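Transcription regulator AmtR (Mycobacterium smegmatis, PDB 5E57) probably binds operator DNA as a TetR-family transcription regulator, with a role in nitrogen control and urea metabolism. Local coordinates at residues Arg32-Glu37 with Ala43-His48; Ala58-Thr63 with Ala105-Pro110; Gly79-Arg84 with Ala135-Ala140. All blocks are in the same frame, centred on the assembly; numbering follows the deposited sequence.

Contact 1 (Arg32-Glu37 with Ala43-His48); sequences RRIADE and ASLYHH
L45 reaches across from 43-48 and sets one methyl, CD1, against I34 and A35 of 32-37. That methyl does all the close touching. It lies 4.0 Å from I34 CG2 and again 4.0 Å from A35 CB, with the backbone nitrogen A35 N equally near, so it rests on the shoulder of helix 31-38 between two successive residues. The alanine has only a methyl to offer, and this lets the backbones close in: A35 CA and L45 CA are 6.6 Å apart. In L45 the CG is turned anti to the backbone N (chi1 -178°), which carries CD1 over to I34 and A35. I34 meets it at about a right angle, presenting the CG2 branch rather than CG1. These three residues are buried, and no hydrogen bond crosses between the segments, so the grip is purely apolar.

The polar side of the contact is looser and depends on partners nearby. The ring of Y46 passes by without touching 32-37, and its OH hydrogen-bonds to T31 OG1, one residue ahead of that segment. S44 OG turns back to R41 O in the turn between the helices. D36 is exposed, and R32, R33 and E37 are modelled only as far as CB, consistent with disorder in their outer atoms.

Both segments fall within the predicted helix-turn-helix, and by family precedent helix 42-45 would be the one offered to the DNA major groove. The pair is backed by helix 9-23: I34 packs on A17 and F21 there, while H48, at the far end of 43-48, touches A9 and I13 of the same helix.

Contact 2 (Ala58-Thr63 with Ala105-Pro110); sequences ALLAGT and ALYLLP. With ACT (acetate ion), chain D.
L60 and T63 of 58-63 carry this contact, meeting L106 and Y107 in the loop between helices 82-98 and 118-142. Earlier in the segment, A58 and L59 belong to the DNA-binding side: both pack on L14 of helix 9-23, and L59 also reaches F21. L60 sends its CD2 methyl to the edge of the Y107 ring, 4.0 Å from Y107 CD1 and near the ring plane, so the tyrosine is met at its rim and not over a face. The same methyl comes within 4.3 Å of L106 CB, making L60 the apolar bridge to both loop residues; F120 and L112 extend the packing around it.

After A61, G62 N bonds to A58 O. T63 then folds back. Its OG1 is placed between the backbone N and the carbonyl carbon (chi1 68°), where it donates to L60 O at 2.6 Å, in the carbonyl plane and on a lone pair. T63 N bonds to the same oxygen, so L60 O is gripped twice; the OG1 bond holds the threonine side chain in this rotation. The hydroxyl lies in the plane of the tyrosine ring, with T63 OG1 2.6 Å from Y107 OH. Y107 OH in turn donates to an acetate oxygen, ACT O, at 2.8 Å; the acetate is likely a crystallisation additive rather than a natural ligand.

Y107 also touches R124 of helix 118-142 and E157 and I160 of helix 151-165, while L108 packs on S164 of the second subunit. The arrangement is that of the TetR-fold interdomain junction, where the helix leaving the DNA-binding domain docks on the helical ligand-binding domain.

Contact 3 (Gly79-Arg84 with Ala135-Ala140); sequences GPAAPR and AAAVIA
A81 and A82, where the chain comes into helix 82-98, pack on A137 and V138 of the long helix 118-142, inside the all-helical C-terminal domain of the TetR fold.

The apolar part is built from small groups and is correspondingly close. A81 CB touches A137 CB at 3.6 Å and V138 CG2 at 3.7 Å, so the alanine methyl sits between two neighbouring side chains of the other helix. The backbones approach until A81 CA and V138 CA are 5.4 Å apart. The valine does its work with one branch: CG2, anti to the carbonyl carbon, bears on the A82 backbone, with V138 CG2 to A82 N at 3.6 Å. L182 of helix 173-183 touches both A82 and V138, closing the join from a third helix, and L85 adds to the packing on V138.

Polar bonds do not cross the contact; they shape 79-84 itself. R84 N bonds to A81 O. The R84 side chain bends back over the approach to the helix, its NH1 hydrogen-bonded to L74 O and its NH2 making a weak bond to G79 O. Its firmer hold on this approach is the nearly straight bond from R84 NE to P80 O, 3.2 Å long with an N-H...O angle of 166°, entering from 53° above the carbonyl plane.

Overall arrangement
Along the chain contact 1 is complete before contact 2 begins, whereas contacts 2 and 3 interleave: 79-84 comes between the two halves of contact 2, and 105-110 between the two halves of contact 3. Contact 1 lies inside the predicted helix-turn-helix, between its two helices, its centre about 20 Å from that of contact 2. Helix 52-61 follows helix 42-45 and carries the chain to contact 2, nearest the middle of the molecule. The centre of contact 3 is about 28 Å from that of contact 2 and about 46 Å from that of contact 1. Contact 2 thus ties the DNA-binding end to the helical domain in which contact 3 lies, on the opposite side of the chain's centre.

Contact 1 (Arg32-Glu37 with Ala43-His48)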
# COMPACT_ATOMS: atom_id res chain seq x y z
N ARG A 32 -8.61 -28.81 -0.25
CA ARG A 32 -8.78 -29.84 0.77
C ARG A 32 -8.72 -29.17 2.14
O ARG A 32 -9.54 -29.48 3.00
CB ARG A 32 -7.73 -30.94 0.60
N ARG A 33 -7.73 -28.28 2.33
CA ARG A 33 -7.55 -27.51 3.59
C ARG A 33 -8.76 -26.67 3.89
O ARG A 33 -9.29 -26.69 4.97
CB ARG A 33 -6.27 -26.65 3.54
N ILE A 34 -9.25 -25.94 2.88
CA ILE A 34 -10.43 -25.13 3.05
C ILE A 34 -11.63 -25.96 3.50
O ILE A 34 -12.40 -25.56 4.36
CB ILE A 34 -10.82 -24.41 1.73
CG1 ILE A 34 -9.70 -23.48 1.26
CG2 ILE A 34 -12.06 -23.59 1.97
CD1 ILE A 34 -9.97 -22.84 -0.07
N ALA A 35 -11.81 -27.12 2.87
CA ALA A 35 -12.95 -27.98 3.16
C ALA A 35 -12.84 -28.55 4.57
O ALA A 35 -13.81 -28.64 5.30
CB ALA A 35 -13.00 -29.13 2.15
N ASP A 36 -11.65 -28.99 4.89
CA ASP A 36 -11.35 -29.40 6.26
C ASP A 36 -11.61 -28.29 7.27
O ASP A 36 -12.14 -28.58 8.34
CB ASP A 36 -9.92 -29.91 6.38
CG ASP A 36 -9.78 -31.33 5.83
OD1 ASP A 36 -10.83 -31.98 5.65
OD2 ASP A 36 -8.65 -31.79 5.59
N GLU A 37 -11.25 -27.03 6.96
CA GLU A 37 -11.40 -25.95 7.95
C GLU A 37 -12.88 -25.73 8.20
O GLU A 37 -13.28 -25.46 9.31
CB GLU A 37 -10.70 -24.67 7.50
N ALA A 43 -15.59 -32.48 -2.10
CA ALA A 43 -16.51 -32.58 -3.24
C ALA A 43 -17.77 -31.69 -3.07
O ALA A 43 -18.31 -31.17 -4.07
CB ALA A 43 -16.90 -34.06 -3.47
N SER A 44 -18.24 -31.51 -1.81
CA SER A 44 -19.38 -30.64 -1.56
C SER A 44 -18.98 -29.20 -1.85
O SER A 44 -19.73 -28.39 -2.40
CB SER A 44 -19.89 -30.77 -0.14
OG SER A 44 -18.92 -30.29 0.79
N LEU A 45 -17.77 -28.88 -1.50
CA LEU A 45 -17.28 -27.51 -1.74
C LEU A 45 -17.39 -27.10 -3.22
O LEU A 45 -17.79 -25.96 -3.50
CB LEU A 45 -15.84 -27.39 -1.25
CG LEU A 45 -15.12 -26.07 -1.33
CD1 LEU A 45 -13.84 -26.19 -0.49
CD2 LEU A 45 -14.76 -25.76 -2.75
N TYR A 46 -17.15 -28.04 -4.16
CA TYR A 46 -17.15 -27.67 -5.57
C TYR A 46 -18.43 -27.23 -6.11
O TYR A 46 -18.45 -26.62 -7.19
CB TYR A 46 -16.54 -28.74 -6.51
CG TYR A 46 -15.17 -29.15 -6.10
CD1 TYR A 46 -14.25 -28.20 -5.74
CD2 TYR A 46 -14.80 -30.46 -6.03
CE1 TYR A 46 -13.00 -28.58 -5.32
CE2 TYR A 46 -13.55 -30.85 -5.63
CZ TYR A 46 -12.64 -29.91 -5.27
OH TYR A 46 -11.35 -30.27 -4.86
N HIS A 47 -19.53 -27.51 -5.40
CA HIS A 47 -20.85 -27.10 -5.89
C HIS A 47 -21.19 -25.71 -5.43
O HIS A 47 -22.18 -25.16 -5.87
CB HIS A 47 -21.94 -28.11 -5.55
CG HIS A 47 -21.67 -29.46 -6.14
ND1 HIS A 47 -21.50 -29.65 -7.49
CD2 HIS A 47 -21.40 -30.64 -5.55
CE1 HIS A 47 -21.19 -30.92 -7.71
NE2 HIS A 47 -21.12 -31.53 -6.55
N HIS A 48 -20.31 -25.13 -4.61
CA HIS A 48 -20.35 -23.69 -4.35
C HIS A 48 -19.30 -22.94 -5.17
O HIS A 48 -19.57 -21.92 -5.81
CB HIS A 48 -20.15 -23.48 -2.88
CG HIS A 48 -21.23 -24.12 -2.05
ND1 HIS A 48 -22.54 -23.67 -2.06
CD2 HIS A 48 -21.19 -25.14 -1.17
CE1 HIS A 48 -23.26 -24.39 -1.22
NE2 HIS A 48 -22.48 -25.29 -0.66

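Contact 2 (Ala58-Thr63 with Ala105-Pro110)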
# COMPACT_ATOMS: atom_id res chain seq x y z
N ALA A 58 -14.57 -14.33 -5.93
CA ALA A 58 -15.63 -13.79 -5.12
C ALA A 58 -15.07 -12.92 -3.96
O ALA A 58 -15.58 -11.87 -3.67
CB ALA A 58 -16.49 -14.91 -4.63
N LEU A 59 -14.01 -13.35 -3.31
CA LEU A 59 -13.40 -12.53 -2.26
C LEU A 59 -12.95 -11.18 -2.75
O LEU A 59 -13.27 -10.19 -2.12
CB LEU A 59 -12.23 -13.26 -1.59
CG LEU A 59 -12.60 -14.53 -0.84
CD1 LEU A 59 -11.37 -15.33 -0.51
CD2 LEU A 59 -13.39 -14.18 0.42
N LEU A 60 -12.24 -11.14 -3.88
CA LEU A 60 -11.76 -9.88 -4.43
C LEU A 60 -12.87 -8.93 -4.84
O LEU A 60 -12.84 -7.72 -4.56
CB LEU A 60 -10.83 -10.10 -5.64
CG LEU A 60 -9.51 -10.83 -5.46
CD1 LEU A 60 -8.83 -11.17 -6.79
CD2 LEU A 60 -8.55 -10.06 -4.57
N ALA A 61 -13.88 -9.47 -5.51
CA ALA A 61 -15.00 -8.67 -5.95
C ALA A 61 -15.73 -8.02 -4.73
O ALA A 61 -16.15 -6.88 -4.81
CB ALA A 61 -15.99 -9.55 -6.74
N GLY A 62 -15.90 -8.75 -3.62
CA GLY A 62 -16.56 -8.15 -2.45
C GLY A 62 -15.73 -7.00 -1.87
O GLY A 62 -16.23 -6.28 -1.07
N THR A 63 -14.47 -6.83 -2.24
CA THR A 63 -13.70 -5.69 -1.73
C THR A 63 -13.84 -4.46 -2.64
O THR A 63 -13.41 -3.38 -2.26
CB THR A 63 -12.19 -5.99 -1.60
OG1 THR A 63 -11.55 -6.17 -2.89
CG2 THR A 63 -12.00 -7.24 -0.71
N ALA A 105 -4.85 -7.42 1.00
CA ALA A 105 -3.50 -7.88 0.97
C ALA A 105 -3.31 -8.83 -0.19
O ALA A 105 -2.18 -9.07 -0.57
CB ALA A 105 -3.15 -8.62 2.25
N LEU A 106 -4.38 -9.37 -0.76
CA LEU A 106 -4.20 -10.34 -1.88
C LEU A 106 -4.01 -9.62 -3.27
O LEU A 106 -3.68 -10.27 -4.26
CB LEU A 106 -5.40 -11.27 -1.89
CG LEU A 106 -5.66 -12.08 -0.61
CD1 LEU A 106 -7.02 -12.75 -0.77
CD2 LEU A 106 -4.55 -13.10 -0.33
N TYR A 107 -4.19 -8.31 -3.32
CA TYR A 107 -4.13 -7.56 -4.60
C TYR A 107 -2.82 -7.72 -5.29
O TYR A 107 -2.74 -7.59 -6.46
CB TYR A 107 -4.37 -6.07 -4.38
CG TYR A 107 -5.79 -5.66 -3.96
CD1 TYR A 107 -6.86 -6.52 -4.07
CD2 TYR A 107 -6.04 -4.38 -3.56
CE1 TYR A 107 -8.16 -6.11 -3.71
CE2 TYR A 107 -7.32 -3.97 -3.23
CZ TYR A 107 -8.36 -4.84 -3.33
OH TYR A 107 -9.59 -4.43 -3.00
N LEU A 108 -1.75 -8.00 -4.55
CA LEU A 108 -0.44 -8.09 -5.12
C LEU A 108 0.02 -9.51 -5.52
O LEU A 108 1.11 -9.68 -6.05
CB LEU A 108 0.53 -7.54 -4.10
CG LEU A 108 0.20 -6.09 -3.70
CD1 LEU A 108 1.32 -5.56 -2.77
CD2 LEU A 108 -0.03 -5.15 -4.90
N LEU A 109 -0.80 -10.50 -5.30
CA LEU A 109 -0.52 -11.85 -5.74
C LEU A 109 -0.20 -11.85 -7.23
O LEU A 109 -1.01 -11.36 -7.99
CB LEU A 109 -1.79 -12.63 -5.52
CG LEU A 109 -1.99 -13.65 -4.40
CD1 LEU A 109 -1.04 -13.61 -3.24
CD2 LEU A 109 -3.47 -13.69 -4.00
N PRO A 110 0.95 -12.41 -7.66
CA PRO A 110 1.18 -12.58 -9.10
C PRO A 110 0.07 -13.34 -9.80
O PRO A 110 -0.24 -12.97 -10.91
CB PRO A 110 2.50 -13.34 -9.18
CG PRO A 110 3.13 -13.19 -7.82
CD PRO A 110 2.01 -13.03 -6.85
C ACT D . -10.38 -0.68 -3.11
O ACT D . -9.81 -1.68 -3.47
OXT ACT D . -9.75 0.41 -3.22
CH3 ACT D . -11.80 -0.83 -2.54

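Contact 3 (Gly79-Arg84 with Ala135-Ala140)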
# COMPACT_ATOMS: atom_id res chain seq x y z
N GLY A 79 -22.30 19.59 -8.32
CA GLY A 79 -21.87 20.10 -7.02
C GLY A 79 -20.43 19.77 -6.69
O GLY A 79 -19.79 19.05 -7.41
N PRO A 80 -19.93 20.35 -5.61
CA PRO A 80 -18.50 20.35 -5.36
C PRO A 80 -17.89 18.91 -5.32
O PRO A 80 -18.50 17.95 -4.80
CB PRO A 80 -18.36 21.09 -4.02
CG PRO A 80 -19.75 21.29 -3.48
CD PRO A 80 -20.68 21.17 -4.62
N ALA A 81 -16.74 18.78 -5.93
CA ALA A 81 -16.02 17.51 -5.96
C ALA A 81 -15.49 17.08 -4.57
O ALA A 81 -15.49 15.90 -4.24
CB ALA A 81 -14.86 17.59 -6.96
N ALA A 82 -15.00 18.02 -3.76
CA ALA A 82 -14.36 17.67 -2.48
C ALA A 82 -15.23 16.83 -1.54
O ALA A 82 -14.77 15.79 -1.05
CB ALA A 82 -13.81 18.92 -1.77
N PRO A 83 -16.51 17.24 -1.32
CA PRO A 83 -17.32 16.42 -0.45
C PRO A 83 -17.59 15.06 -1.05
O PRO A 83 -17.93 14.12 -0.31
CB PRO A 83 -18.64 17.19 -0.32
CG PRO A 83 -18.22 18.64 -0.46
CD PRO A 83 -17.05 18.60 -1.45
N ARG A 84 -17.45 14.94 -2.37
CA ARG A 84 -17.86 13.69 -3.01
C ARG A 84 -16.74 12.63 -2.86
O ARG A 84 -16.98 11.48 -2.43
CB ARG A 84 -18.28 13.93 -4.46
CG ARG A 84 -19.68 14.56 -4.53
CD ARG A 84 -20.17 14.58 -5.97
NE ARG A 84 -19.45 15.55 -6.71
CZ ARG A 84 -19.04 15.46 -7.99
NH1 ARG A 84 -19.18 14.38 -8.71
NH2 ARG A 84 -18.42 16.50 -8.50
N ALA A 135 -10.72 13.28 -7.85
CA ALA A 135 -9.56 14.02 -7.34
C ALA A 135 -9.01 15.11 -8.30
O ALA A 135 -8.53 16.17 -7.87
CB ALA A 135 -8.43 13.07 -6.97
N ALA A 136 -9.04 14.84 -9.59
CA ALA A 136 -8.59 15.85 -10.56
C ALA A 136 -9.54 17.08 -10.51
O ALA A 136 -9.10 18.22 -10.68
CB ALA A 136 -8.55 15.27 -11.96
N ALA A 137 -10.81 16.86 -10.20
CA ALA A 137 -11.75 17.99 -10.06
C ALA A 137 -11.50 18.75 -8.72
O ALA A 137 -11.66 19.98 -8.64
CB ALA A 137 -13.22 17.49 -10.19
N VAL A 138 -11.06 18.05 -7.67
CA VAL A 138 -10.80 18.75 -6.40
C VAL A 138 -9.59 19.64 -6.60
O VAL A 138 -9.53 20.81 -6.14
CB VAL A 138 -10.58 17.79 -5.22
CG1 VAL A 138 -10.16 18.57 -3.99
CG2 VAL A 138 -11.81 16.93 -4.96
N ILE A 139 -8.60 19.07 -7.29
CA ILE A 139 -7.42 19.80 -7.66
C ILE A 139 -7.74 21.09 -8.44
O ILE A 139 -7.20 22.15 -8.09
CB ILE A 139 -6.42 18.93 -8.45
CG1 ILE A 139 -5.76 17.90 -7.51
CG2 ILE A 139 -5.31 19.78 -9.04
CD1 ILE A 139 -5.11 16.73 -8.25
N ALA A 140 -8.56 20.99 -9.49
CA ALA A 140 -8.91 22.16 -10.29
C ALA A 140 -9.60 23.20 -9.42
O ALA A 140 -9.21 24.35 -9.45
CB ALA A 140 -9.79 21.76 -11.48